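PDB 5K3W: CpuTA1 from Curtobacterium pusillum, which belongs to the class IV aminotransferase family and binds pyridoxal-5'-phosphate, with two copies of the chain forming the assembly. Local coordinates for residues G219-P224 and R246-E251; V213-D218 and E264-V269; T45-T50 and L120-E125; L6-A11 and V33-G38; H65-E70 and A302-E307. All coordinates share one frame; numbering follows the deposited sequence.

Contact 1: residues G219-P224 and R246-E251; sequences GVVRTP and RGYPTE
Val221 beside Thr250 and Arg222 beside Glu251 form the parallel strand pair of a beta-alpha-beta unit, in which strand 220-224 leads through helix 234-245 to strand 250-253, outermost in its sheet within the chain. The ladder starts with a nearly straight bond from Val221 N to Pro249 O (2.9 Å, 178° at the hydrogen). A weak, bent bond from Glu251 N to Val221 O follows, and Val221 O also receives the CA-H of Thr250. Thr223 N then donates to Glu251 O at 3.1 Å.

On the face carrying Arg222 and Glu251 the two long side chains run side by side in the same direction. Glu251 has CG anti to its backbone N (chi1 -170°) and stays extended beyond it, which brings OE1 into a salt bridge with Arg222 NH2 at 3.5 Å. The guanidinium and carboxylate planes are 65° apart, so this is not a flat two-pronged pairing. Glu251 OE2 makes a second salt bridge, to Arg253 NE, which divides the carboxylate between two arginines. Val220 CG1 lies over one face of the Arg222 guanidinium.

The face of Val221 and Thr250 is turned to the connecting helix of the crossover: Val221 packs on Phe243, while Thr250 OG1 bonds to Glu244. At the start of the pairing Gly247, with positive phi, is the C-prime residue of the Schellman motif that ends the helix. Just beyond it Tyr248 CD2 meets Val221 CG2 obliquely at 3.9 Å, and Pro249 CD rests 3.3 Å from Gly219 O.

Contact 2: residues V213-D218 and E264-V269; sequences VIVLAD and EALWLV
Ile214 and Trp267 meet on one face of an antiparallel strand pair, where Ile214 CG2 touches Trp267 CE3 at 3.8 Å. Trp267 CG stands beside its own backbone N (chi1 -59°), which lays the indole along the strand of Ile214 and Leu216; its CZ3 reaches Leu216 CB, which sits at the ring edge near the ring plane. Ile214 CG1 meets Val269 CG1, the two side chains crossing at about a right angle. The indole NE1 bonds to Thr293 OG1.

The opposite face holds the two non-hydrogen-bonded pairs, each side by side: Val215 CG2 on Leu266 CD2 (3.6 Å) and Val213 CG2 on Leu268 CD2 (3.7 Å). Between the faces, Ile214 and Trp267 exchange both backbone bonds; Trp267 N uses a lone pair of Ile214 O, in the carbonyl plane. Leu216 N donates to Ala265 O at 3.0 Å.

At the outer end Glu264 and Ala265 both face Leu216, a classic beta bulge, and Leu216 O accepts from Glu264 N (2.7 Å) and from Ala265 N. Glu264 then bends back at chi2 so that OE2 receives Asp218 N at 3.1 Å, from above the carboxylate plane. Its OE2 also lies 3.6 Å from Asp218 OD1. The amide hydrogen probably offsets some of that negative charge, but the proximity of the two carboxylates probably makes one of them somewhat easier to protonate.

Contact 3: residues T45-T50 and L120-E125; sequences TDLGIT and LTRGIE
Asp46 and Thr121 supply the charged hydrogen bonding. Thr121 OG1 donates to Asp46 OD1 at 2.7 Å, on the syn lone pair, while Gly48 N takes the anti lone pair of the same oxygen at 3.0 Å. Two donors thus grip OD1, and Ser131 OG bonds to OD2, which together should fix the rotation of the carboxylate. Thr121 OG1 has a further role, accepting from Gly123 N in an ST turn. With OG1 between the backbone N and the carbonyl carbon (chi1 80°), the hydroxyl can serve both partners.

Backbone bonds join the same segments. Leu47 N donates almost straight to Gly123 O at 2.8 Å, coming from above the carbonyl plane, and Glu125 N donates to Thr45 O at 3.1 Å. One water links Thr45 O, Thr50 OG1 and Glu125 OE2; another spans Thr45 OG1 and Glu125 O.

Van der Waals packing centres on Leu47, whose CG lies close to Gly123 O. CD1 lies on Arg122 CB, and CD2 meets Glu125 CD at 3.6 Å, the Leu47 and Glu125 side chains crossing at about a right angle. Thr121 CG2 rests on Gly48 CA at 3.7 Å, where glycine offers no side chain in the way.

The second subunit borders this patch: its Arg182 pairs with Glu125 OE1 and packs on Leu47, whereas Arg122 pairs with Asp53 of its own chain. The arrangement is that of an N-capped short helix, Asp46 being the N-cap, docked on the loop that leaves strand 114-121 at the dimer interface.

Contact 4: residues L6-A11 and V33-G38; sequences LLTVTA and VLADFG
Leu7 against Leu34 and Thr8 against Val33 form an antiparallel strand pairing at the edge of the six-stranded sheet, where 32-35 is the outermost strand within the chain. Thr8 and Val33 are a hydrogen-bonded pair, with Thr8 N to Val33 O at 2.9 Å and Val33 N to Thr8 O at 3.1 Å. Further along, Ala35 N donates to Leu6 O from above the carbonyl plane. The strands then diverge, and a water takes the place of a direct return bond, accepting from Leu6 N and donating to Ala35 O (2.8 Å).

Leu7 and Leu34 project from one face and meet obliquely, CD2 to CD2, at 3.5 Å. On the other face Leu6 has CG anti to the backbone N (chi1 174°), which places CD2 4.0 Å from Ala35 CB. Its CB instead packs on Phe37 CB at 3.8 Å, near the plane of the phenyl ring at its edge. Asp36 OD1 accepts from Gly38 N in an Asx turn that follows Ala35.

Strand 131-138 pairs with the far side of strand 5-9 and packs Trp133 and Phe135 on Leu6; helix 90-108 touches Leu34 through Asp103, and Ile44 of the second subunit also reaches Leu6.

Contact 5: residues H65-E70 and A302-E307; sequences HPQALE and ARTDLE
Ala68 N and Thr304 OG1 hold one water between them, 2.8 Å from the amide and 3.0 Å from the hydroxyl. A second water accepts from Leu69 N and donates to Glu307 OE1 at 2.7 Å. The two segments share no direct hydrogen bond; polar links between them run through these waters and through Leu300 O, which accepts from both Gln67 NE2 and Arg303 NH1.

Thr304 is the central side chain. Its CG2, anti to the backbone N (chi1 -49° for OG1), meets His65 CB at 3.8 Å and also approaches Pro66 O. OG1 lies against CB and CG of Gln67.

The contact seats the C-terminal helix 290-307 on the turn between strand 65-66, the outermost strand, within the chain, of the six-stranded sheet, and helix 69-82, with Ala68 at the N-cap position. Around this turn Gln67 is extended beyond CG and crosses Arg303 at about a right angle. Gln67 CD lies over one face of the guanidinium, the amide plane turned 51° from it, and OE1 sits 3.3 Å from Arg303 NH1 at an angle too poor for a bond. Gln67 OE1 accepts from Gln274 NE2. Arg303 NH2 touches Ala68 CB. At the other end Asp305 OD1 lies at the His65 ring edge, 3.9 Å from CD2; the ring itself stacks with His308, in the terminal histidine run that is evidently a tag, to which Glu307 probably belongs as well.

Contacts 1 and 2 belong to one mixed sheet and touch directly, centres 9 Å apart: strands 212-217 and 220-224 are neighbours, joined by Arg222 N to Val215 O and by Thr223 OG1 to Val213 O, both 2.7 Å. Contact 2 comes closest to the bound pyridoxal-5'-phosphate, the Val269 side chain being about 5 Å from it; the side chains of Arg303 in contact 5 and Thr223 in contact 1 lie about 7 and 9 Å away. Contacts 3 and 4, centres 16 Å apart, sit across the chain's centre from contacts 1 and 2, and both touch the second subunit. The Phe37 side chain of contact 4 is about 9 Å from 3-aminobenzoic acid. Contacts 3, 4 and 5 all reach the six-stranded sheet.

Contact 1: residues G219-P224 and R246-E251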
# COMPACT_ATOMS: atom_id res chain seq x y z
N GLY A 219 10.70 0.01 36.59
CA GLY A 219 9.93 -1.16 36.95
C GLY A 219 8.57 -1.27 36.29
O GLY A 219 7.82 -2.20 36.59
N VAL A 220 8.23 -0.36 35.38
CA VAL A 220 6.94 -0.39 34.68
C VAL A 220 7.16 -0.76 33.22
O VAL A 220 8.10 -0.28 32.57
CB VAL A 220 6.20 0.95 34.80
CG1 VAL A 220 4.88 0.87 34.09
CG2 VAL A 220 5.99 1.29 36.25
N VAL A 221 6.29 -1.62 32.70
CA VAL A 221 6.35 -2.07 31.32
C VAL A 221 5.22 -1.37 30.58
O VAL A 221 4.05 -1.54 30.94
CB VAL A 221 6.25 -3.59 31.20
CG1 VAL A 221 6.09 -4.03 29.76
CG2 VAL A 221 7.49 -4.24 31.83
N ARG A 222 5.58 -0.57 29.57
CA ARG A 222 4.65 0.29 28.84
C ARG A 222 4.70 -0.01 27.35
O ARG A 222 5.68 -0.57 26.84
CB ARG A 222 4.96 1.77 29.04
CG ARG A 222 5.19 2.21 30.46
CD ARG A 222 5.53 3.68 30.45
NE ARG A 222 4.99 4.38 31.60
CZ ARG A 222 5.72 4.76 32.65
NH1 ARG A 222 7.02 4.49 32.69
NH2 ARG A 222 5.13 5.40 33.65
N THR A 223 3.65 0.41 26.65
CA THR A 223 3.52 0.26 25.21
C THR A 223 2.68 1.44 24.73
O THR A 223 1.77 1.86 25.45
CB THR A 223 2.86 -1.07 24.80
OG1 THR A 223 3.25 -1.42 23.47
CG2 THR A 223 1.33 -0.97 24.84
N PRO A 224 2.95 1.99 23.54
CA PRO A 224 2.10 3.07 23.03
C PRO A 224 0.65 2.63 22.95
O PRO A 224 0.34 1.56 22.41
CB PRO A 224 2.68 3.36 21.64
CG PRO A 224 4.10 2.87 21.68
CD PRO A 224 4.07 1.67 22.63
N ARG A 246 4.91 -11.85 36.37
CA ARG A 246 6.10 -11.67 37.18
C ARG A 246 6.05 -10.39 38.01
O ARG A 246 7.11 -9.90 38.44
CB ARG A 246 7.34 -11.68 36.30
CG ARG A 246 7.84 -13.06 35.97
CD ARG A 246 8.70 -12.98 34.74
NE ARG A 246 9.43 -14.21 34.45
CZ ARG A 246 10.76 -14.30 34.43
NH1 ARG A 246 11.50 -13.22 34.69
NH2 ARG A 246 11.35 -15.45 34.13
N GLY A 247 4.87 -9.83 38.23
CA GLY A 247 4.70 -8.70 39.13
C GLY A 247 5.03 -7.32 38.57
O GLY A 247 5.01 -6.35 39.34
N TYR A 248 5.33 -7.19 37.29
CA TYR A 248 5.51 -5.85 36.73
C TYR A 248 4.16 -5.18 36.52
O TYR A 248 3.23 -5.80 36.00
CB TYR A 248 6.24 -5.90 35.40
CG TYR A 248 7.65 -6.42 35.46
CD1 TYR A 248 7.91 -7.78 35.59
CD2 TYR A 248 8.73 -5.54 35.34
CE1 TYR A 248 9.21 -8.25 35.61
CE2 TYR A 248 10.02 -6.01 35.37
CZ TYR A 248 10.26 -7.36 35.51
OH TYR A 248 11.55 -7.82 35.53
N PRO A 249 4.03 -3.91 36.88
CA PRO A 249 2.90 -3.12 36.36
C PRO A 249 3.07 -2.86 34.86
O PRO A 249 4.17 -2.61 34.37
CB PRO A 249 2.97 -1.81 37.15
CG PRO A 249 4.01 -2.04 38.23
CD PRO A 249 4.91 -3.12 37.75
N THR A 250 1.96 -2.93 34.14
CA THR A 250 1.93 -2.66 32.71
C THR A 250 1.01 -1.48 32.44
O THR A 250 0.08 -1.21 33.19
CB THR A 250 1.43 -3.88 31.93
OG1 THR A 250 0.19 -4.29 32.49
CG2 THR A 250 2.44 -5.03 32.02
N GLU A 251 1.26 -0.79 31.33
CA GLU A 251 0.58 0.48 31.10
C GLU A 251 0.54 0.79 29.61
O GLU A 251 1.57 0.71 28.93
CB GLU A 251 1.28 1.60 31.86
CG GLU A 251 0.53 2.91 31.90
CD GLU A 251 1.31 3.99 32.63
OE1 GLU A 251 2.16 3.64 33.49
OE2 GLU A 251 1.09 5.19 32.34

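Contact 2: residues V213-D218 and E264-V269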
# COMPACT_ATOMS: atom_id res chain seq x y z
N VAL A 213 6.17 -1.79 20.06
CA VAL A 213 7.29 -1.37 20.89
C VAL A 213 6.94 -1.60 22.35
O VAL A 213 5.88 -1.16 22.82
CB VAL A 213 7.61 0.12 20.65
CG1 VAL A 213 8.87 0.51 21.38
CG2 VAL A 213 7.73 0.37 19.18
N ILE A 214 7.84 -2.26 23.08
CA ILE A 214 7.70 -2.48 24.52
C ILE A 214 8.78 -1.69 25.25
O ILE A 214 9.97 -1.79 24.90
CB ILE A 214 7.78 -3.97 24.88
CG1 ILE A 214 6.76 -4.78 24.08
CG2 ILE A 214 7.52 -4.15 26.37
CD1 ILE A 214 5.35 -4.38 24.37
N VAL A 215 8.38 -0.92 26.25
CA VAL A 215 9.28 -0.04 26.98
C VAL A 215 9.31 -0.44 28.44
O VAL A 215 8.26 -0.51 29.09
CB VAL A 215 8.86 1.44 26.84
CG1 VAL A 215 9.72 2.30 27.73
CG2 VAL A 215 8.97 1.89 25.39
N LEU A 216 10.50 -0.71 28.96
CA LEU A 216 10.70 -0.88 30.39
C LEU A 216 11.36 0.37 30.97
O LEU A 216 12.43 0.78 30.51
CB LEU A 216 11.56 -2.11 30.68
CG LEU A 216 12.05 -2.15 32.13
CD1 LEU A 216 10.87 -2.18 33.10
CD2 LEU A 216 12.98 -3.35 32.36
N ALA A 217 10.70 0.98 31.96
CA ALA A 217 11.27 2.13 32.67
C ALA A 217 10.68 2.20 34.08
O ALA A 217 9.46 2.24 34.25
CB ALA A 217 11.03 3.44 31.92
N ASP A 218 11.57 2.22 35.08
CA ASP A 218 11.17 2.38 36.48
C ASP A 218 10.27 1.22 36.91
O ASP A 218 9.22 1.42 37.51
CB ASP A 218 10.47 3.72 36.72
CG ASP A 218 11.32 4.91 36.29
OD1 ASP A 218 12.54 4.91 36.56
OD2 ASP A 218 10.75 5.86 35.70
N GLU A 264 14.83 1.99 30.16
CA GLU A 264 15.88 1.09 30.63
C GLU A 264 16.11 -0.05 29.65
O GLU A 264 17.25 -0.49 29.47
CB GLU A 264 15.53 0.54 32.01
CG GLU A 264 15.92 1.47 33.13
CD GLU A 264 14.92 1.46 34.26
OE1 GLU A 264 14.42 0.37 34.59
OE2 GLU A 264 14.64 2.56 34.80
N ALA A 265 15.05 -0.57 29.03
CA ALA A 265 15.18 -1.59 28.00
C ALA A 265 14.04 -1.42 27.02
O ALA A 265 13.00 -0.84 27.35
CB ALA A 265 15.20 -3.01 28.59
N LEU A 266 14.24 -1.94 25.80
CA LEU A 266 13.26 -1.86 24.73
C LEU A 266 13.19 -3.18 23.99
O LEU A 266 14.21 -3.86 23.80
CB LEU A 266 13.59 -0.76 23.72
CG LEU A 266 13.74 0.66 24.25
CD1 LEU A 266 14.31 1.53 23.15
CD2 LEU A 266 12.39 1.19 24.70
N TRP A 267 11.98 -3.53 23.54
CA TRP A 267 11.76 -4.65 22.63
C TRP A 267 10.84 -4.22 21.49
O TRP A 267 9.94 -3.40 21.68
CB TRP A 267 11.12 -5.87 23.32
CG TRP A 267 11.89 -6.44 24.47
CD1 TRP A 267 12.71 -7.53 24.44
CD2 TRP A 267 11.90 -5.96 25.82
NE1 TRP A 267 13.23 -7.76 25.69
CE2 TRP A 267 12.74 -6.81 26.56
CE3 TRP A 267 11.26 -4.89 26.47
CZ2 TRP A 267 12.98 -6.62 27.92
CZ3 TRP A 267 11.49 -4.72 27.82
CH2 TRP A 267 12.35 -5.57 28.54
N LEU A 268 11.07 -4.81 20.32
CA LEU A 268 10.08 -4.89 19.26
C LEU A 268 9.46 -6.28 19.29
O LEU A 268 10.19 -7.28 19.32
CB LEU A 268 10.71 -4.64 17.89
CG LEU A 268 11.22 -3.23 17.61
CD1 LEU A 268 11.51 -3.08 16.14
CD2 LEU A 268 10.21 -2.20 18.09
N VAL A 269 8.14 -6.36 19.27
CA VAL A 269 7.45 -7.65 19.35
C VAL A 269 6.48 -7.78 18.18
O VAL A 269 5.86 -6.80 17.74
CB VAL A 269 6.72 -7.82 20.70
CG1 VAL A 269 7.70 -7.66 21.85
CG2 VAL A 269 5.56 -6.81 20.83

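Contact 3: residues T45-T50 and L120-E125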
# COMPACT_ATOMS: atom_id res chain seq x y z
N THR A 45 -5.54 -7.93 -12.56
CA THR A 45 -6.39 -6.81 -12.17
C THR A 45 -7.02 -6.98 -10.79
O THR A 45 -7.98 -6.28 -10.47
CB THR A 45 -7.47 -6.55 -13.23
OG1 THR A 45 -8.21 -7.75 -13.47
CG2 THR A 45 -6.86 -6.10 -14.54
N ASP A 46 -6.50 -7.88 -9.96
CA ASP A 46 -6.95 -7.93 -8.57
C ASP A 46 -6.51 -6.65 -7.87
O ASP A 46 -5.34 -6.26 -7.94
CB ASP A 46 -6.38 -9.15 -7.86
CG ASP A 46 -7.19 -9.54 -6.63
OD1 ASP A 46 -7.18 -8.79 -5.63
OD2 ASP A 46 -7.84 -10.61 -6.65
N LEU A 47 -7.46 -5.97 -7.23
CA LEU A 47 -7.11 -4.71 -6.58
C LEU A 47 -6.08 -4.91 -5.47
O LEU A 47 -5.48 -3.93 -5.02
CB LEU A 47 -8.36 -4.03 -6.03
CG LEU A 47 -9.44 -3.59 -7.02
CD1 LEU A 47 -10.72 -3.24 -6.27
CD2 LEU A 47 -8.97 -2.38 -7.82
N GLY A 48 -5.88 -6.16 -5.03
CA GLY A 48 -4.82 -6.44 -4.07
C GLY A 48 -3.44 -6.10 -4.59
O GLY A 48 -2.58 -5.66 -3.83
N ILE A 49 -3.20 -6.29 -5.89
CA ILE A 49 -1.90 -5.96 -6.45
C ILE A 49 -1.92 -4.64 -7.23
O ILE A 49 -0.95 -3.89 -7.18
CB ILE A 49 -1.35 -7.11 -7.32
CG1 ILE A 49 -0.06 -6.64 -8.01
CG2 ILE A 49 -2.38 -7.58 -8.34
CD1 ILE A 49 0.98 -7.71 -8.22
N THR A 50 -3.00 -4.32 -7.94
CA THR A 50 -2.93 -3.06 -8.69
C THR A 50 -2.98 -1.87 -7.75
O THR A 50 -2.42 -0.82 -8.08
CB THR A 50 -4.05 -2.96 -9.74
OG1 THR A 50 -5.33 -3.06 -9.10
CG2 THR A 50 -3.89 -4.06 -10.79
N LEU A 120 -6.80 -10.86 2.29
CA LEU A 120 -8.16 -10.53 1.88
C LEU A 120 -8.14 -9.22 1.11
O LEU A 120 -7.74 -8.19 1.65
CB LEU A 120 -9.09 -10.43 3.09
CG LEU A 120 -10.52 -9.92 2.87
CD1 LEU A 120 -11.23 -10.74 1.83
CD2 LEU A 120 -11.29 -9.96 4.18
N THR A 121 -8.58 -9.25 -0.15
CA THR A 121 -8.58 -8.06 -1.00
C THR A 121 -9.99 -7.73 -1.47
O THR A 121 -10.93 -8.52 -1.34
CB THR A 121 -7.67 -8.23 -2.22
OG1 THR A 121 -8.37 -8.99 -3.21
CG2 THR A 121 -6.37 -8.96 -1.86
N ARG A 122 -10.12 -6.53 -2.05
CA ARG A 122 -11.40 -6.09 -2.61
C ARG A 122 -11.76 -6.84 -3.89
O ARG A 122 -12.88 -6.68 -4.38
CB ARG A 122 -11.37 -4.56 -2.87
CG ARG A 122 -12.75 -3.87 -2.88
CD ARG A 122 -12.65 -2.33 -2.80
NE ARG A 122 -11.72 -1.86 -1.77
CZ ARG A 122 -12.04 -1.58 -0.50
NH1 ARG A 122 -13.29 -1.71 -0.08
NH2 ARG A 122 -11.11 -1.18 0.36
N GLY A 123 -10.86 -7.67 -4.42
CA GLY A 123 -11.15 -8.54 -5.54
C GLY A 123 -10.71 -7.98 -6.88
O GLY A 123 -10.15 -6.88 -7.00
N ILE A 124 -10.98 -8.79 -7.90
CA ILE A 124 -10.86 -8.37 -9.29
C ILE A 124 -11.70 -7.13 -9.52
O ILE A 124 -12.88 -7.07 -9.14
CB ILE A 124 -11.29 -9.52 -10.21
CG1 ILE A 124 -10.56 -10.82 -9.81
CG2 ILE A 124 -11.08 -9.13 -11.67
CD1 ILE A 124 -11.05 -12.07 -10.51
N GLU A 125 -11.11 -6.13 -10.17
CA GLU A 125 -11.76 -4.83 -10.30
C GLU A 125 -12.96 -4.92 -11.23
O GLU A 125 -12.93 -5.63 -12.25
CB GLU A 125 -10.77 -3.78 -10.79
CG GLU A 125 -11.41 -2.43 -11.10
CD GLU A 125 -10.46 -1.26 -10.94
OE1 GLU A 125 -10.85 -0.26 -10.30
OE2 GLU A 125 -9.32 -1.34 -11.44
O HOH W 1 -7.21 -3.40 -10.88
O HOH W 2 -10.90 -6.64 -13.64

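Contact 4: residues L6-A11 and V33-G38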
# COMPACT_ATOMS: atom_id res chain seq x y z
N LEU A 6 -1.27 -23.82 0.11
CA LEU A 6 -2.07 -22.67 -0.29
C LEU A 6 -3.54 -23.08 -0.32
O LEU A 6 -3.89 -24.13 -0.87
CB LEU A 6 -1.65 -22.13 -1.68
CG LEU A 6 -2.57 -21.00 -2.21
CD1 LEU A 6 -2.50 -19.74 -1.34
CD2 LEU A 6 -2.28 -20.65 -3.64
N LEU A 7 -4.40 -22.23 0.25
CA LEU A 7 -5.84 -22.41 0.20
C LEU A 7 -6.46 -21.17 -0.41
O LEU A 7 -6.20 -20.05 0.05
CB LEU A 7 -6.42 -22.66 1.60
CG LEU A 7 -6.04 -23.99 2.27
CD1 LEU A 7 -5.93 -23.80 3.75
CD2 LEU A 7 -7.05 -25.08 1.96
N THR A 8 -7.24 -21.37 -1.47
CA THR A 8 -8.08 -20.31 -2.00
C THR A 8 -9.33 -20.23 -1.14
O THR A 8 -10.03 -21.23 -0.98
CB THR A 8 -8.46 -20.62 -3.44
OG1 THR A 8 -7.28 -20.79 -4.21
CG2 THR A 8 -9.28 -19.48 -4.02
N VAL A 9 -9.61 -19.06 -0.59
CA VAL A 9 -10.83 -18.85 0.18
C VAL A 9 -11.90 -18.35 -0.79
O VAL A 9 -11.85 -17.21 -1.27
CB VAL A 9 -10.60 -17.87 1.33
CG1 VAL A 9 -11.91 -17.67 2.11
CG2 VAL A 9 -9.48 -18.39 2.25
N THR A 10 -12.87 -19.21 -1.10
CA THR A 10 -13.91 -18.83 -2.05
C THR A 10 -15.11 -18.17 -1.39
O THR A 10 -16.01 -17.71 -2.10
CB THR A 10 -14.38 -20.05 -2.83
OG1 THR A 10 -14.92 -21.01 -1.91
CG2 THR A 10 -13.23 -20.67 -3.60
N ALA A 11 -15.18 -18.14 -0.06
CA ALA A 11 -16.26 -17.45 0.65
C ALA A 11 -15.64 -16.60 1.75
O ALA A 11 -15.86 -16.82 2.94
CB ALA A 11 -17.27 -18.44 1.22
N VAL A 33 -10.60 -24.24 -0.77
CA VAL A 33 -10.08 -25.44 -1.41
C VAL A 33 -8.58 -25.28 -1.58
O VAL A 33 -8.07 -24.17 -1.75
CB VAL A 33 -10.74 -25.70 -2.79
CG1 VAL A 33 -12.26 -25.79 -2.65
CG2 VAL A 33 -10.37 -24.59 -3.76
N LEU A 34 -7.86 -26.40 -1.52
CA LEU A 34 -6.42 -26.37 -1.74
C LEU A 34 -6.10 -25.92 -3.16
O LEU A 34 -6.85 -26.18 -4.10
CB LEU A 34 -5.82 -27.75 -1.48
CG LEU A 34 -5.82 -28.21 -0.03
CD1 LEU A 34 -5.56 -29.70 0.03
CD2 LEU A 34 -4.78 -27.45 0.79
N ALA A 35 -4.96 -25.23 -3.30
CA ALA A 35 -4.42 -24.82 -4.58
C ALA A 35 -2.89 -24.91 -4.55
O ALA A 35 -2.28 -25.02 -3.48
CB ALA A 35 -4.89 -23.40 -4.95
N ASP A 36 -2.28 -24.85 -5.72
CA ASP A 36 -0.83 -25.01 -5.84
C ASP A 36 -0.12 -23.69 -5.53
O ASP A 36 -0.14 -22.75 -6.33
CB ASP A 36 -0.49 -25.53 -7.24
CG ASP A 36 1.02 -25.59 -7.51
OD1 ASP A 36 1.82 -25.32 -6.58
OD2 ASP A 36 1.40 -25.92 -8.67
N PHE A 37 0.53 -23.64 -4.37
CA PHE A 37 1.28 -22.47 -3.94
C PHE A 37 2.33 -22.04 -4.97
O PHE A 37 2.73 -20.87 -4.97
CB PHE A 37 1.94 -22.79 -2.60
CG PHE A 37 2.88 -21.74 -2.09
CD1 PHE A 37 2.43 -20.74 -1.24
CD2 PHE A 37 4.22 -21.78 -2.43
CE1 PHE A 37 3.31 -19.78 -0.74
CE2 PHE A 37 5.09 -20.81 -1.95
CZ PHE A 37 4.64 -19.81 -1.10
N GLY A 38 2.78 -22.97 -5.83
CA GLY A 38 3.82 -22.72 -6.80
C GLY A 38 3.37 -22.15 -8.12
O GLY A 38 4.19 -21.66 -8.89
O HOH W 3 -1.28 -26.41 -1.23

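Contact 5: residues H65-E70 and A302-E307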
# COMPACT_ATOMS: atom_id res chain seq x y z
N HIS A 65 0.01 -25.49 16.42
CA HIS A 65 -1.09 -24.63 16.84
C HIS A 65 -0.86 -23.19 16.39
O HIS A 65 0.17 -22.61 16.72
CB HIS A 65 -1.27 -24.65 18.36
CG HIS A 65 -1.48 -26.02 18.91
ND1 HIS A 65 -2.62 -26.75 18.66
CD2 HIS A 65 -0.69 -26.80 19.69
CE1 HIS A 65 -2.53 -27.92 19.27
NE2 HIS A 65 -1.37 -27.97 19.90
N PRO A 66 -1.82 -22.59 15.70
CA PRO A 66 -1.76 -21.14 15.45
C PRO A 66 -1.90 -20.36 16.75
O PRO A 66 -2.83 -20.59 17.53
CB PRO A 66 -2.96 -20.89 14.52
CG PRO A 66 -3.43 -22.25 14.09
CD PRO A 66 -3.06 -23.19 15.17
N GLN A 67 -1.00 -19.42 16.98
CA GLN A 67 -1.03 -18.65 18.22
C GLN A 67 -2.03 -17.50 18.13
O GLN A 67 -2.07 -16.76 17.13
CB GLN A 67 0.35 -18.09 18.55
CG GLN A 67 1.39 -19.12 18.84
CD GLN A 67 2.68 -18.47 19.31
OE1 GLN A 67 3.10 -17.43 18.79
NE2 GLN A 67 3.30 -19.07 20.31
N ALA A 68 -2.81 -17.33 19.19
CA ALA A 68 -3.71 -16.18 19.31
C ALA A 68 -4.68 -16.10 18.13
O ALA A 68 -5.03 -15.02 17.66
CB ALA A 68 -2.91 -14.88 19.46
N LEU A 69 -5.13 -17.27 17.67
CA LEU A 69 -5.88 -17.33 16.41
C LEU A 69 -7.11 -16.42 16.44
O LEU A 69 -7.40 -15.73 15.46
CB LEU A 69 -6.28 -18.77 16.08
CG LEU A 69 -7.01 -18.96 14.75
CD1 LEU A 69 -6.18 -18.42 13.59
CD2 LEU A 69 -7.43 -20.40 14.48
N GLU A 70 -7.84 -16.41 17.56
CA GLU A 70 -9.08 -15.64 17.61
C GLU A 70 -8.80 -14.14 17.61
O GLU A 70 -9.50 -13.38 16.95
CB GLU A 70 -9.91 -16.05 18.83
CG GLU A 70 -11.29 -15.40 18.92
CD GLU A 70 -12.29 -15.91 17.87
OE1 GLU A 70 -12.08 -16.98 17.27
OE2 GLU A 70 -13.31 -15.23 17.64
N ALA A 302 5.54 -20.74 24.02
CA ALA A 302 4.84 -21.82 24.68
C ALA A 302 3.42 -21.49 25.10
O ALA A 302 2.72 -22.37 25.61
CB ALA A 302 5.61 -22.26 25.92
N ARG A 303 2.96 -20.24 24.91
CA ARG A 303 1.69 -19.82 25.50
C ARG A 303 0.50 -20.58 24.93
O ARG A 303 -0.46 -20.87 25.66
CB ARG A 303 1.50 -18.31 25.30
CG ARG A 303 1.29 -17.87 23.87
CD ARG A 303 1.88 -16.50 23.67
NE ARG A 303 1.10 -15.67 22.76
CZ ARG A 303 1.58 -15.14 21.64
NH1 ARG A 303 2.83 -15.34 21.29
NH2 ARG A 303 0.79 -14.39 20.88
N THR A 304 0.54 -20.93 23.65
CA THR A 304 -0.63 -21.55 23.03
C THR A 304 -0.78 -23.01 23.43
O THR A 304 -1.90 -23.54 23.38
CB THR A 304 -0.53 -21.41 21.51
OG1 THR A 304 -0.24 -20.05 21.17
CG2 THR A 304 -1.84 -21.80 20.84
N ASP A 305 0.31 -23.69 23.81
CA ASP A 305 0.19 -25.04 24.35
C ASP A 305 -0.72 -25.08 25.57
O ASP A 305 -1.51 -26.02 25.74
CB ASP A 305 1.58 -25.58 24.72
CG ASP A 305 2.47 -25.75 23.51
OD1 ASP A 305 2.00 -26.26 22.46
OD2 ASP A 305 3.66 -25.37 23.61
N LEU A 306 -0.61 -24.08 26.46
CA LEU A 306 -1.55 -23.97 27.57
C LEU A 306 -3.00 -24.11 27.10
O LEU A 306 -3.74 -24.97 27.58
CB LEU A 306 -1.34 -22.63 28.29
CG LEU A 306 -0.12 -22.43 29.20
CD1 LEU A 306 -0.18 -23.34 30.43
CD2 LEU A 306 1.22 -22.61 28.45
N GLU A 307 -3.40 -23.29 26.12
CA GLU A 307 -4.77 -23.28 25.63
C GLU A 307 -5.25 -24.63 25.12
O GLU A 307 -6.46 -24.86 25.06
CB GLU A 307 -4.91 -22.25 24.50
CG GLU A 307 -4.30 -20.90 24.82
CD GLU A 307 -4.56 -19.90 23.71
OE1 GLU A 307 -4.70 -20.33 22.54
OE2 GLU A 307 -4.64 -18.69 24.02
O HOH W 4 -2.62 -18.32 21.84
O HOH W 5 -5.06 -19.49 20.05